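Local atomic coordinates of geranyltranstransferase (Roseobacter denitrificans, PDB entry 4LLS), a protein that probably condenses isopentenyl diphosphate with an allylic diphosphate such as farnesyl diphosphate, building longer isoprenoid chains for carotenoid and chlorophyll biosynthesis. Residues E53-A58 against V119-W123; L188-T194 against A263-L269; R27-A31 against F68-E72. All blocks are in the same frame, centred on the assembly; numbering follows the deposited sequence. Where two conformers were deposited one is given.

Interaction 1: residues E53-A58 against V119-W123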
ATOM      1  N   GLU A  53      11.551 -12.529  -2.446  1.00 18.89           N
ATOM      2  CA  GLU A  53      11.316 -13.884  -1.955  1.00 19.10           C
ATOM      3  C   GLU A  53      10.268 -13.885  -0.829  1.00 15.16           C
ATOM      4  O   GLU A  53       9.421 -14.781  -0.747  1.00 16.96           O
ATOM      5  CB  GLU A  53      12.631 -14.511  -1.496  1.00 25.53           C
ATOM      6  CG  GLU A  53      13.544 -14.761  -2.681  1.00 32.17           C
ATOM      7  CD  GLU A  53      14.879 -15.380  -2.307  1.00 42.53           C
ATOM      8  OE1 GLU A  53      15.023 -15.907  -1.178  1.00 45.99           O
ATOM      9  OE2 GLU A  53      15.793 -15.333  -3.162  1.00 59.35           O
ATOM     10  N   ALA A  54      10.346 -12.888   0.043  1.00 15.24           N
ATOM     11  CA  ALA A  54       9.364 -12.695   1.120  1.00 14.82           C
ATOM     12  C   ALA A  54       7.952 -12.356   0.598  1.00 12.31           C
ATOM     13  O   ALA A  54       6.958 -12.851   1.100  1.00 13.43           O
ATOM     14  CB  ALA A  54       9.835 -11.624   2.091  1.00 16.26           C
ATOM     15  N   MET A  55       7.887 -11.568  -0.466  1.00 14.26           N
ATOM     16  CA  MET A  55       6.615 -11.314  -1.121  1.00 14.82           C
ATOM     17  C   MET A  55       5.998 -12.621  -1.622  1.00 14.76           C
ATOM     18  O   MET A  55       4.781 -12.814  -1.510  1.00 13.60           O
ATOM     19  CB  MET A  55       6.778 -10.357  -2.287  1.00 14.16           C
ATOM     20  CG  MET A  55       7.078  -8.929  -1.865  1.00 14.08           C
ATOM     21  SD  MET A  55       7.586  -7.837  -3.214  1.00 15.02           S
ATOM     22  CE  MET A  55       6.004  -7.521  -3.995  1.00 13.51           C
ATOM     23  N   ALA A  56       6.804 -13.487  -2.238  1.00 13.17           N
ATOM     24  CA  ALA A  56       6.319 -14.741  -2.767  1.00 13.44           C
ATOM     25  C   ALA A  56       5.900 -15.663  -1.616  1.00 13.25           C
ATOM     26  O   ALA A  56       4.862 -16.346  -1.683  1.00 17.32           O
ATOM     27  CB  ALA A  56       7.394 -15.408  -3.584  1.00 16.41           C
ATOM     28  N   HIS A  57       6.678 -15.661  -0.545  1.00 14.55           N
ATOM     29  CA  HIS A  57       6.363 -16.472   0.632  1.00 15.47           C
ATOM     30  C   HIS A  57       4.985 -16.099   1.170  1.00 14.56           C
ATOM     31  O   HIS A  57       4.175 -16.945   1.542  1.00 17.12           O
ATOM     32  CB  HIS A  57       7.432 -16.246   1.682  1.00 15.74           C
ATOM     33  CG  HIS A  57       7.375 -17.189   2.838  1.00 18.11           C
ATOM     34  ND1 HIS A  57       6.873 -16.850   4.071  1.00 24.48           N
ATOM     35  CD2 HIS A  57       7.868 -18.443   2.964  1.00 22.30           C
ATOM     36  CE1 HIS A  57       7.052 -17.859   4.913  1.00 21.35           C
ATOM     37  NE2 HIS A  57       7.629 -18.843   4.255  1.00 27.71           N
ATOM     38  N   ALA A  58       4.776 -14.801   1.331  1.00 13.22           N
ATOM     39  CA  ALA A  58       3.579 -14.271   1.957  1.00 14.66           C
ATOM     40  C   ALA A  58       2.313 -14.442   1.138  1.00 13.19           C
ATOM     41  O   ALA A  58       1.185 -14.399   1.701  1.00 16.01           O
ATOM     42  CB  ALA A  58       3.777 -12.782   2.252  1.00 17.75           C
ATOM     43  N   VAL A 119       7.034 -14.095   7.856  1.00 18.60           N
ATOM     44  CA  VAL A 119       8.102 -13.441   7.162  1.00 18.42           C
ATOM     45  C   VAL A 119       9.191 -12.945   8.117  1.00 16.32           C
ATOM     46  O   VAL A 119      10.380 -13.051   7.806  1.00 19.39           O
ATOM     47  CB  VAL A 119       7.586 -12.289   6.267  1.00 19.25           C
ATOM     48  CG1 VAL A 119       8.726 -11.458   5.728  1.00 22.94           C
ATOM     49  CG2 VAL A 119       6.795 -12.892   5.120  1.00 19.98           C
ATOM     50  N   HIS A 120       8.797 -12.282   9.205  1.00 16.62           N
ATOM     51  CA  HIS A 120       9.792 -11.699  10.099  1.00 16.05           C
ATOM     52  C   HIS A 120      10.625 -12.774  10.795  1.00 20.15           C
ATOM     53  O   HIS A 120      11.706 -12.490  11.258  1.00 22.03           O
ATOM     54  CB  HIS A 120       9.179 -10.792  11.114  1.00 15.50           C
ATOM     55  CG  HIS A 120       8.161 -11.427  11.983  1.00 19.45           C
ATOM     56  ND1 HIS A 120       8.443 -11.889  13.256  1.00 21.58           N
ATOM     57  CD2 HIS A 120       6.846 -11.659  11.785  1.00 19.05           C
ATOM     58  CE1 HIS A 120       7.341 -12.389  13.785  1.00 19.95           C
ATOM     59  NE2 HIS A 120       6.355 -12.229  12.926  1.00 24.09           N
ATOM     60  N   LYS A 121      10.065 -13.968  10.915  1.00 20.61           N
ATOM     61  CA  LYS A 121      10.793 -15.106  11.510  1.00 23.12           C
ATOM     62  C   LYS A 121      11.776 -15.723  10.529  1.00 23.04           C
ATOM     63  O   LYS A 121      12.928 -15.999  10.874  1.00 27.74           O
ATOM     64  CB  LYS A 121       9.800 -16.160  12.006  1.00 24.38           C
ATOM     65  CG  LYS A 121       9.193 -15.860  13.356  1.00 30.88           C
ATOM     66  CD  LYS A 121      10.236 -16.025  14.448  1.00 38.55           C
ATOM     67  CE  LYS A 121       9.828 -15.301  15.713  1.00 45.83           C
ATOM     68  NZ  LYS A 121      10.891 -15.383  16.752  1.00 50.09           N
ATOM     69  N   LYS A 122      11.351 -15.921   9.284  1.00 21.40           N
ATOM     70  CA  LYS A 122      12.188 -16.489   8.251  1.00 23.51           C
ATOM     71  C   LYS A 122      13.276 -15.525   7.774  1.00 25.81           C
ATOM     72  O   LYS A 122      14.364 -15.927   7.373  1.00 24.30           O
ATOM     73  CB  LYS A 122      11.327 -16.970   7.087  1.00 25.86           C
ATOM     74  CG  LYS A 122      12.069 -17.698   5.985  1.00 27.64           C
ATOM     75  CD  LYS A 122      11.101 -18.477   5.109  1.00 35.06           C
ATOM     76  CE  LYS A 122      11.757 -18.990   3.838  1.00 39.17           C
ATOM     77  NZ  LYS A 122      12.816 -19.980   4.136  1.00 47.53           N
ATOM     78  N   TRP A 123      12.950 -14.243   7.772  1.00 22.05           N
ATOM     79  CA  TRP A 123      13.905 -13.218   7.445  1.00 22.37           C
ATOM     80  C   TRP A 123      14.143 -12.350   8.692  1.00 23.06           C
ATOM     81  O   TRP A 123      14.833 -12.786   9.615  1.00 25.63           O
ATOM     82  CB  TRP A 123      13.389 -12.430   6.215  1.00 19.60           C
ATOM     83  CG  TRP A 123      13.528 -13.178   4.922  1.00 20.88           C
ATOM     84  CD1 TRP A 123      14.615 -13.227   4.131  1.00 22.29           C
ATOM     85  CD2 TRP A 123      12.538 -14.011   4.291  1.00 19.45           C
ATOM     86  NE1 TRP A 123      14.376 -14.002   3.028  1.00 24.54           N
ATOM     87  CE2 TRP A 123      13.103 -14.508   3.107  1.00 22.22           C
ATOM     88  CE3 TRP A 123      11.196 -14.293   4.554  1.00 18.66           C
ATOM     89  CZ2 TRP A 123      12.417 -15.373   2.244  1.00 23.16           C
ATOM     90  CZ3 TRP A 123      10.518 -15.161   3.701  1.00 20.13           C
ATOM     91  CH2 TRP A 123      11.130 -15.684   2.555  1.00 21.74           C
TER
HETATM   92  O   HOH W   1      16.498 -14.865   1.261  1.00 40.18           O
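W123 turns an edge of its indole onto the face of H57, forming a T-shaped aromatic pair that joins helix 50-59 to the residue that ends helix 119-122 within the all-helical fold of the polyprenyl synthases. The evidence is direct: the imidazole and the six-membered ring of W123 have centroids 5.4 Å apart and planes at 83°. Atom CZ3 of W123 stands 3.8 Å above the H57 plane, toward the rim of the ring. H57 reaches this place because its CG is set opposite the backbone N (chi1 -170°), which carries the ring off its own helix to lie among V119, K122 and W123. Were H57 an alanine, the CZ3 edge of W123 would probably lose its aromatic face, and the aliphatic chain of K122 would be likely to gain room to move.

A second aromatic contact is of the CH-pi kind. A54 CB lies 4.0 Å from the centroid of the six-membered ring of W123 and only 15° off its normal. On the opposite face K122 CG sits 3.7 Å above the ring plane, so the indole is clasped between a methyl of one helix and a methylene of its own segment.

Apolar contacts continue toward the interior through V119, whose two branches divide the work. CG1 of V119 meets A54 CB at 3.8 Å, while CG2 faces A58 CB at 4.2 Å. Beyond them helix 125-144 closes this side, with A131 against A54 and A128 against V119.

The polar part lies at the outer end, where no direct hydrogen bond crosses the contact. One water instead bridges the segments, donating to E53 OE1 at 3.0 Å and accepting from W123 NE1 at 2.9 Å.

Interaction 2: residues L188-T194 against A263-L269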
ATOM      1  N   LEU A 188     -15.630  -5.088  25.151  1.00 40.09           N
ATOM      2  CA  LEU A 188     -16.463  -4.506  24.110  1.00 31.24           C
ATOM      3  C   LEU A 188     -17.830  -5.167  24.073  1.00 25.27           C
ATOM      4  O   LEU A 188     -17.974  -6.343  24.405  1.00 32.29           O
ATOM      5  CB  LEU A 188     -15.760  -4.602  22.745  1.00 36.90           C
ATOM      6  CG  LEU A 188     -14.486  -3.765  22.532  1.00 41.45           C
ATOM      7  CD1 LEU A 188     -14.046  -3.813  21.071  1.00 48.79           C
ATOM      8  CD2 LEU A 188     -14.676  -2.317  22.959  1.00 41.35           C
ATOM      9  N   SER A 189     -18.824  -4.392  23.674  1.00 24.48           N
ATOM     10  CA  SER A 189     -20.162  -4.904  23.445  1.00 26.78           C
ATOM     11  C   SER A 189     -20.207  -5.617  22.112  1.00 24.92           C
ATOM     12  O   SER A 189     -19.308  -5.451  21.300  1.00 24.59           O
ATOM     13  CB  SER A 189     -21.164  -3.757  23.407  1.00 28.38           C
ATOM     14  OG  SER A 189     -20.924  -2.932  22.284  1.00 28.45           O
ATOM     15  N   LEU A 190     -21.326  -6.275  21.848  1.00 24.96           N
ATOM     16  CA  LEU A 190     -21.554  -6.926  20.574  1.00 23.77           C
ATOM     17  C   LEU A 190     -21.571  -5.925  19.408  1.00 24.09           C
ATOM     18  O   LEU A 190     -20.904  -6.128  18.383  1.00 24.40           O
ATOM     19  CB  LEU A 190     -22.862  -7.718  20.630  1.00 27.59           C
ATOM     20  CG  LEU A 190     -23.160  -8.573  19.417  1.00 29.28           C
ATOM     21  CD1 LEU A 190     -22.115  -9.671  19.284  1.00 31.85           C
ATOM     22  CD2 LEU A 190     -24.555  -9.168  19.557  1.00 33.92           C
ATOM     23  N   ASP A 191     -22.193  -4.771  19.612  1.00 23.16           N
ATOM     24  CA  ASP A 191     -22.166  -3.713  18.594  1.00 25.95           C
ATOM     25  C   ASP A 191     -20.742  -3.230  18.293  1.00 22.34           C
ATOM     26  O   ASP A 191     -20.373  -3.011  17.139  1.00 22.86           O
ATOM     27  CB  ASP A 191     -23.022  -2.514  19.039  1.00 26.01           C
ATOM     28  CG  ASP A 191     -24.509  -2.763  18.869  1.00 31.90           C
ATOM     29  OD1 ASP A 191     -24.900  -3.743  18.203  1.00 38.67           O
ATOM     30  OD2 ASP A 191     -25.298  -2.011  19.480  1.00 37.25           O
ATOM     31  N   GLU A 192     -19.942  -3.054  19.335  1.00 20.06           N
ATOM     32  CA  GLU A 192     -18.578  -2.565  19.175  1.00 20.92           C
ATOM     33  C   GLU A 192     -17.698  -3.587  18.421  1.00 19.62           C
ATOM     34  O   GLU A 192     -16.917  -3.202  17.533  1.00 21.34           O
ATOM     35  CB  GLU A 192     -17.972  -2.221  20.539  1.00 26.18           C
ATOM     36  CG  GLU A 192     -18.468  -0.888  21.082  1.00 30.99           C
ATOM     37  CD  GLU A 192     -18.037  -0.629  22.514  1.00 31.14           C
ATOM     38  OE1 GLU A 192     -18.030  -1.587  23.325  1.00 30.93           O
ATOM     39  OE2 GLU A 192     -17.684   0.530  22.823  1.00 42.72           O
ATOM     40  N   ILE A 193     -17.804  -4.869  18.758  1.00 18.55           N
ATOM     41  CA  ILE A 193     -16.951  -5.828  18.053  1.00 21.02           C
ATOM     42  C   ILE A 193     -17.459  -5.995  16.629  1.00 21.32           C
ATOM     43  O   ILE A 193     -16.670  -6.263  15.715  1.00 19.14           O
ATOM     44  CB  ILE A 193     -16.747  -7.192  18.733  1.00 26.15           C
ATOM     45  CG1 ILE A 193     -18.019  -7.967  18.888  1.00 27.32           C
ATOM     46  CG2 ILE A 193     -16.067  -7.070  20.099  1.00 28.57           C
ATOM     47  CD1 ILE A 193     -17.722  -9.432  19.157  1.00 35.36           C
ATOM     48  N   THR A 194     -18.741  -5.723  16.404  1.00 19.60           N
ATOM     49  CA  THR A 194     -19.275  -5.830  15.059  1.00 21.02           C
ATOM     50  C   THR A 194     -18.766  -4.681  14.178  1.00 21.69           C
ATOM     51  O   THR A 194     -18.331  -4.893  13.035  1.00 21.38           O
ATOM     52  CB  THR A 194     -20.823  -5.886  15.069  1.00 19.91           C
ATOM     53  OG1 THR A 194     -21.245  -7.043  15.798  1.00 20.54           O
ATOM     54  CG2 THR A 194     -21.327  -5.968  13.657  1.00 22.87           C
ATOM     55  N   ALA A 263     -12.158  -9.432  23.445  1.00 28.96           N
ATOM     56  CA  ALA A 263     -13.568  -9.721  23.238  1.00 24.63           C
ATOM     57  C   ALA A 263     -13.750 -10.158  21.789  1.00 23.13           C
ATOM     58  O   ALA A 263     -13.326  -9.481  20.875  1.00 24.97           O
ATOM     59  CB  ALA A 263     -14.385  -8.473  23.497  1.00 28.10           C
ATOM     60  N   THR A 264     -14.388 -11.299  21.607  1.00 21.11           N
ATOM     61  CA  THR A 264     -14.681 -11.802  20.271  1.00 22.53           C
ATOM     62  C   THR A 264     -16.107 -12.295  20.284  1.00 20.54           C
ATOM     63  O   THR A 264     -16.781 -12.335  21.314  1.00 19.72           O
ATOM     64  CB  THR A 264     -13.760 -12.968  19.884  1.00 23.12           C
ATOM     65  OG1 THR A 264     -14.147 -14.147  20.581  1.00 23.13           O
ATOM     66  CG2 THR A 264     -12.293 -12.662  20.144  1.00 25.65           C
ATOM     67  N   PHE A 265     -16.612 -12.693  19.134  1.00 19.78           N
ATOM     68  CA  PHE A 265     -17.952 -13.177  19.096  1.00 19.15           C
ATOM     69  C   PHE A 265     -18.132 -14.384  20.003  1.00 21.55           C
ATOM     70  O   PHE A 265     -19.209 -14.595  20.546  1.00 21.23           O
ATOM     71  CB  PHE A 265     -18.368 -13.488  17.653  1.00 18.38           C
ATOM     72  CG  PHE A 265     -18.551 -12.260  16.808  1.00 18.20           C
ATOM     73  CD1 PHE A 265     -19.623 -11.420  17.013  1.00 20.17           C
ATOM     74  CD2 PHE A 265     -17.544 -11.865  15.921  1.00 22.34           C
ATOM     75  CE1 PHE A 265     -19.752 -10.247  16.283  1.00 22.62           C
ATOM     76  CE2 PHE A 265     -17.648 -10.664  15.222  1.00 21.93           C
ATOM     77  CZ  PHE A 265     -18.745  -9.859  15.413  1.00 21.86           C
ATOM     78  N   VAL A 266     -17.094 -15.179  20.167  1.00 19.52           N
ATOM     79  CA  VAL A 266     -17.196 -16.387  20.962  1.00 22.37           C
ATOM     80  C   VAL A 266     -17.113 -16.060  22.443  1.00 24.48           C
ATOM     81  O   VAL A 266     -17.891 -16.591  23.216  1.00 23.10           O
ATOM     82  CB  VAL A 266     -16.115 -17.412  20.583  1.00 24.24           C
ATOM     83  CG1 VAL A 266     -16.120 -18.570  21.571  1.00 28.38           C
ATOM     84  CG2 VAL A 266     -16.361 -17.912  19.163  1.00 25.14           C
ATOM     85  N   SER A 267     -16.237 -15.136  22.832  1.00 24.23           N
ATOM     86  CA  SER A 267     -16.125 -14.762  24.243  1.00 22.80           C
ATOM     87  C   SER A 267     -17.387 -14.061  24.735  1.00 28.78           C
ATOM     88  O   SER A 267     -17.821 -14.303  25.847  1.00 28.69           O
ATOM     89  CB  SER A 267     -14.865 -13.920  24.479  1.00 23.58           C
ATOM     90  OG  SER A 267     -14.994 -12.601  24.056  1.00 22.93           O
ATOM     91  N   LEU A 268     -18.057 -13.312  23.869  1.00 21.81           N
ATOM     92  CA  LEU A 268     -19.277 -12.600  24.236  1.00 22.95           C
ATOM     93  C   LEU A 268     -20.495 -13.504  24.190  1.00 27.75           C
ATOM     94  O   LEU A 268     -21.322 -13.470  25.103  1.00 29.85           O
ATOM     95  CB  LEU A 268     -19.547 -11.399  23.326  1.00 23.56           C
ATOM     96  CG  LEU A 268     -18.599 -10.207  23.443  1.00 27.82           C
ATOM     97  CD1 LEU A 268     -19.086  -9.092  22.526  1.00 29.36           C
ATOM     98  CD2 LEU A 268     -18.503  -9.726  24.888  1.00 31.35           C
ATOM     99  N   LEU A 269     -20.669 -14.230  23.084  1.00 23.06           N
ATOM    100  CA  LEU A 269     -21.896 -14.986  22.842  1.00 22.34           C
ATOM    101  C   LEU A 269     -21.828 -16.387  23.459  1.00 21.56           C
ATOM    102  O   LEU A 269     -22.877 -17.015  23.614  1.00 23.94           O
ATOM    103  CB  LEU A 269     -22.163 -15.132  21.340  1.00 23.13           C
ATOM    104  CG  LEU A 269     -22.393 -13.829  20.577  1.00 25.76           C
ATOM    105  CD1 LEU A 269     -22.551 -14.075  19.079  1.00 22.63           C
ATOM    106  CD2 LEU A 269     -23.600 -13.098  21.146  1.00 33.36           C
TER
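L190 O is gripped by two donors of T194, a residue whose hydroxyl also meets F265 across the contact. OG1 of T194 gives its hydrogen to L190 O at 2.8 Å, and T194 N adds the ordinary helical bond at 3.0 Å; the two arrive from opposite faces of the carbonyl plane. With its hydrogen spent in this way, OG1 of T194 lies in the plane of the F265 ring at its edge, 3.6 Å from CE1. CD1 of L190 also comes to the ring's edge.

The face of F265 is taken by I193. Its CD1 is 3.6 Å from the ring centroid and 14° off the normal, near the middle of the face, a clear CH-pi contact. CG1 of I193 is tucked between its backbone N and carbonyl carbon (chi1 63°), which sends CD1 over the ring. The same CD1 meets CD1 of L268 tip to tip at 3.7 Å.

In the all-helical prenyltransferase fold this is where the first turn of helix 190-215 runs beside the short helix 265-269. Their local axes are 10.7 Å apart and nearly antiparallel at 172°. F265 N is hydrogen-bonded to the carboxylate of D239, which follows the calcium-binding D238 in the second aspartate-rich motif, and the F265 ring rests on L232 and I236 of helix 221-244.

Both helices begin with a capping box. E192 OE1 accepts from S189 N at 2.9 Å through its anti lone pair, away from the other carboxylate oxygen, while E192 N returns a bond to S189 OG. T264 N donates to S267 OG at 2.8 Å, and S267 N is held by T264 OG1. Beside the first box, A263 CB covers L188 N, a buried amide nitrogen with no hydrogen-bond partner in the model.

Interaction 3: residues R27-A31 against F68-E72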
ATOM      1  N   ARG A  27     -14.256 -25.341  -8.676  1.00 15.27           N
ATOM      2  CA  ARG A  27     -14.027 -23.904  -8.928  1.00 15.14           C
ATOM      3  C   ARG A  27     -13.105 -23.296  -7.909  1.00 16.37           C
ATOM      4  O   ARG A  27     -12.276 -22.435  -8.253  1.00 16.30           O
ATOM      5  CB  ARG A  27     -15.356 -23.112  -9.005  1.00 16.07           C
ATOM      6  CG  ARG A  27     -16.105 -23.393 -10.316  1.00 15.16           C
ATOM      7  CD  ARG A  27     -17.457 -22.754 -10.367  1.00 16.80           C
ATOM      8  NE  ARG A  27     -18.066 -22.947 -11.672  1.00 19.73           N
ATOM      9  CZ  ARG A  27     -19.264 -22.497 -11.985  1.00 22.26           C
ATOM     10  NH1 ARG A  27     -19.984 -21.797 -11.121  1.00 24.70           N
ATOM     11  NH2 ARG A  27     -19.722 -22.700 -13.204  1.00 23.79           N
ATOM     12  N   LEU A  28     -13.179 -23.727  -6.653  1.00 15.48           N
ATOM     13  CA  LEU A  28     -12.306 -23.190  -5.617  1.00 14.72           C
ATOM     14  C   LEU A  28     -10.886 -23.694  -5.867  1.00 17.76           C
ATOM     15  O   LEU A  28      -9.897 -22.951  -5.748  1.00 17.01           O
ATOM     16  CB  LEU A  28     -12.782 -23.589  -4.226  1.00 15.74           C
ATOM     17  CG  LEU A  28     -11.883 -23.022  -3.122  1.00 16.42           C
ATOM     18  CD1 LEU A  28     -11.849 -21.504  -3.171  1.00 17.58           C
ATOM     19  CD2 LEU A  28     -12.349 -23.519  -1.776  1.00 20.00           C
ATOM     20  N   ASP A  29     -10.750 -24.963  -6.212  1.00 16.02           N
ATOM     21  CA  ASP A  29      -9.440 -25.557  -6.516  0.50 18.16           C
ATOM     22  C   ASP A  29      -8.819 -24.844  -7.713  1.00 18.48           C
ATOM     23  O   ASP A  29      -7.618 -24.547  -7.723  1.00 19.77           O
ATOM     24  CB  ASP A  29      -9.591 -27.037  -6.864  0.50 18.66           C
ATOM     25  CG  ASP A  29      -9.762 -27.911  -5.653  0.50 22.23           C
ATOM     26  OD1 ASP A  29      -9.652 -27.389  -4.534  0.50 23.89           O
ATOM     27  OD2 ASP A  29     -10.058 -29.111  -5.828  0.50 26.92           O
ATOM     28  N   ALA A  30      -9.634 -24.551  -8.718  1.00 17.80           N
ATOM     29  CA  ALA A  30      -9.108 -23.939  -9.961  1.00 20.53           C
ATOM     30  C   ALA A  30      -8.720 -22.505  -9.653  1.00 19.50           C
ATOM     31  O   ALA A  30      -7.698 -22.014 -10.152  1.00 20.04           O
ATOM     32  CB  ALA A  30     -10.150 -23.970 -11.056  1.00 23.07           C
ATOM     33  N   ALA A  31      -9.472 -21.848  -8.781  1.00 17.60           N
ATOM     34  CA  ALA A  31      -9.187 -20.449  -8.464  1.00 18.20           C
ATOM     35  C   ALA A  31      -7.884 -20.368  -7.671  1.00 15.85           C
ATOM     36  O   ALA A  31      -7.028 -19.476  -7.900  1.00 16.41           O
ATOM     37  CB  ALA A  31     -10.336 -19.837  -7.687  1.00 20.67           C
ATOM     38  N   PHE A  68     -11.249 -15.902  -4.836  1.00 11.83           N
ATOM     39  CA  PHE A  68     -12.353 -16.720  -5.356  1.00 11.57           C
ATOM     40  C   PHE A  68     -13.626 -15.919  -5.494  1.00 11.34           C
ATOM     41  O   PHE A  68     -14.369 -16.054  -6.495  1.00 12.72           O
ATOM     42  CB  PHE A  68     -12.575 -17.948  -4.449  1.00 13.83           C
ATOM     43  CG  PHE A  68     -13.689 -18.838  -4.868  1.00 14.89           C
ATOM     44  CD1 PHE A  68     -14.816 -18.972  -4.069  1.00 19.09           C
ATOM     45  CD2 PHE A  68     -13.549 -19.658  -5.976  1.00 16.23           C
ATOM     46  CE1 PHE A  68     -15.819 -19.878  -4.416  1.00 20.79           C
ATOM     47  CE2 PHE A  68     -14.529 -20.583  -6.302  1.00 21.11           C
ATOM     48  CZ  PHE A  68     -15.636 -20.698  -5.507  1.00 20.10           C
ATOM     49  N   LEU A  69     -13.945 -15.090  -4.509  1.00 10.93           N
ATOM     50  CA  LEU A  69     -15.105 -14.229  -4.618  1.00 11.08           C
ATOM     51  C   LEU A  69     -15.054 -13.339  -5.849  1.00 11.54           C
ATOM     52  O   LEU A  69     -16.059 -13.096  -6.511  1.00 11.52           O
ATOM     53  CB  LEU A  69     -15.316 -13.399  -3.346  1.00 11.14           C
ATOM     54  CG  LEU A  69     -15.832 -14.197  -2.150  1.00 12.89           C
ATOM     55  CD1 LEU A  69     -15.729 -13.389  -0.880  1.00 12.97           C
ATOM     56  CD2 LEU A  69     -17.282 -14.637  -2.359  1.00 13.47           C
ATOM     57  N   VAL A  70     -13.869 -12.795  -6.127  1.00 10.60           N
ATOM     58  CA  VAL A  70     -13.716 -11.955  -7.311  1.00 11.00           C
ATOM     59  C   VAL A  70     -13.996 -12.763  -8.567  1.00 11.21           C
ATOM     60  O   VAL A  70     -14.799 -12.363  -9.412  1.00 11.83           O
ATOM     61  CB  VAL A  70     -12.308 -11.330  -7.406  1.00 10.14           C
ATOM     62  CG1 VAL A  70     -12.085 -10.635  -8.736  1.00 11.75           C
ATOM     63  CG2 VAL A  70     -12.076 -10.369  -6.259  1.00 10.88           C
ATOM     64  N   LEU A  71     -13.377 -13.916  -8.661  1.00 11.95           N
ATOM     65  CA  LEU A  71     -13.531 -14.757  -9.869  1.00 12.45           C
ATOM     66  C   LEU A  71     -14.973 -15.210 -10.033  1.00 12.39           C
ATOM     67  O   LEU A  71     -15.501 -15.240 -11.141  1.00 12.73           O
ATOM     68  CB  LEU A  71     -12.613 -15.960  -9.811  1.00 11.69           C
ATOM     69  CG  LEU A  71     -11.124 -15.634  -9.865  1.00 12.91           C
ATOM     70  CD1 LEU A  71     -10.256 -16.859  -9.738  1.00 15.80           C
ATOM     71  CD2 LEU A  71     -10.785 -14.913 -11.143  1.00 15.32           C
ATOM     72  N   GLU A  72     -15.622 -15.564  -8.947  1.00 11.83           N
ATOM     73  CA  GLU A  72     -16.977 -16.109  -9.057  1.00 12.91           C
ATOM     74  C   GLU A  72     -18.031 -15.041  -9.244  1.00 13.91           C
ATOM     75  O   GLU A  72     -19.022 -15.258  -9.936  1.00 14.02           O
ATOM     76  CB  GLU A  72     -17.281 -17.027  -7.868  1.00 13.98           C
ATOM     77  CG  GLU A  72     -16.496 -18.298  -7.895  1.00 16.69           C
ATOM     78  CD  GLU A  72     -16.708 -19.099  -9.174  1.00 18.11           C
ATOM     79  OE1 GLU A  72     -15.709 -19.580  -9.741  1.00 21.38           O
ATOM     80  OE2 GLU A  72     -17.865 -19.169  -9.633  1.00 18.75           O
TER
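Helices 22-43 and 65-76 come together steeply at A31 and F68, whose CA atoms are 5.8 Å apart. Over these segments the axes approach to 10.1 Å, with an angle of 111° between their N-to-C directions. A31 sits at this closest backbone point, and its CB touches F68 CD2 at 3.6 Å and also meets CD1 of L71.

F68 fills the crossing. CG of F68 trans to its own N (chi1 179°) swings the ring across to helix 22-43, and CE2 comes 3.4 Å from L28 N. CD1 of L28 lies over one face, 3.9 Å from the ring centroid and 21° off the normal, a CH-pi contact. The other face is covered by E72, one turn along the same helix, whose CG stands 3.4 Å above the plane. At the edge, in plane, lie CB of A31 and CB of R27.

R27 and E72 add a polar element beside the ring: NH1 of R27 is 3.7 Å from OE2 of E72, a long salt bridge. OE2 is displaced from the guanidinium plane, so the charges attract without a hydrogen bond; NH1 has a weak one to T298. The firmer partner of E72 is R75, bonded to OE1, and the two arginines together would probably favour an ionised carboxylate.

L69 and V70 face helices 81-102, 190-215 and 221-244, while T298 and T302 of helix 297-308 pack on F68. The arrangement is that of the prenyl synthase helical bundle, in which an N-terminal helix crosses helix 65-76, which also carries R66 of the isopentenyl diphosphate pocket.

The three contacts are separate, their nearest atoms about 14 to 20 Å apart, and each is only partly buried. Interaction 3 lies closest to the chain centre, about 13 Å from it against 19 and 20 Å for interactions 1 and 2, and lies across that centre from interaction 2. Interactions 1 and 3 alternate along the sequence, drawing on three consecutive helices, 22-43, 50-59 and 65-76, with 119-122 as the fourth partner. Interactions 2 and 3 share neighbours: F265 and L69 both pack on helix 221-244, and L69 also touches helix 190-215. All three centre on an aromatic ring, but the polar complement differs: a bridging water, helix caps, and a long ion pair.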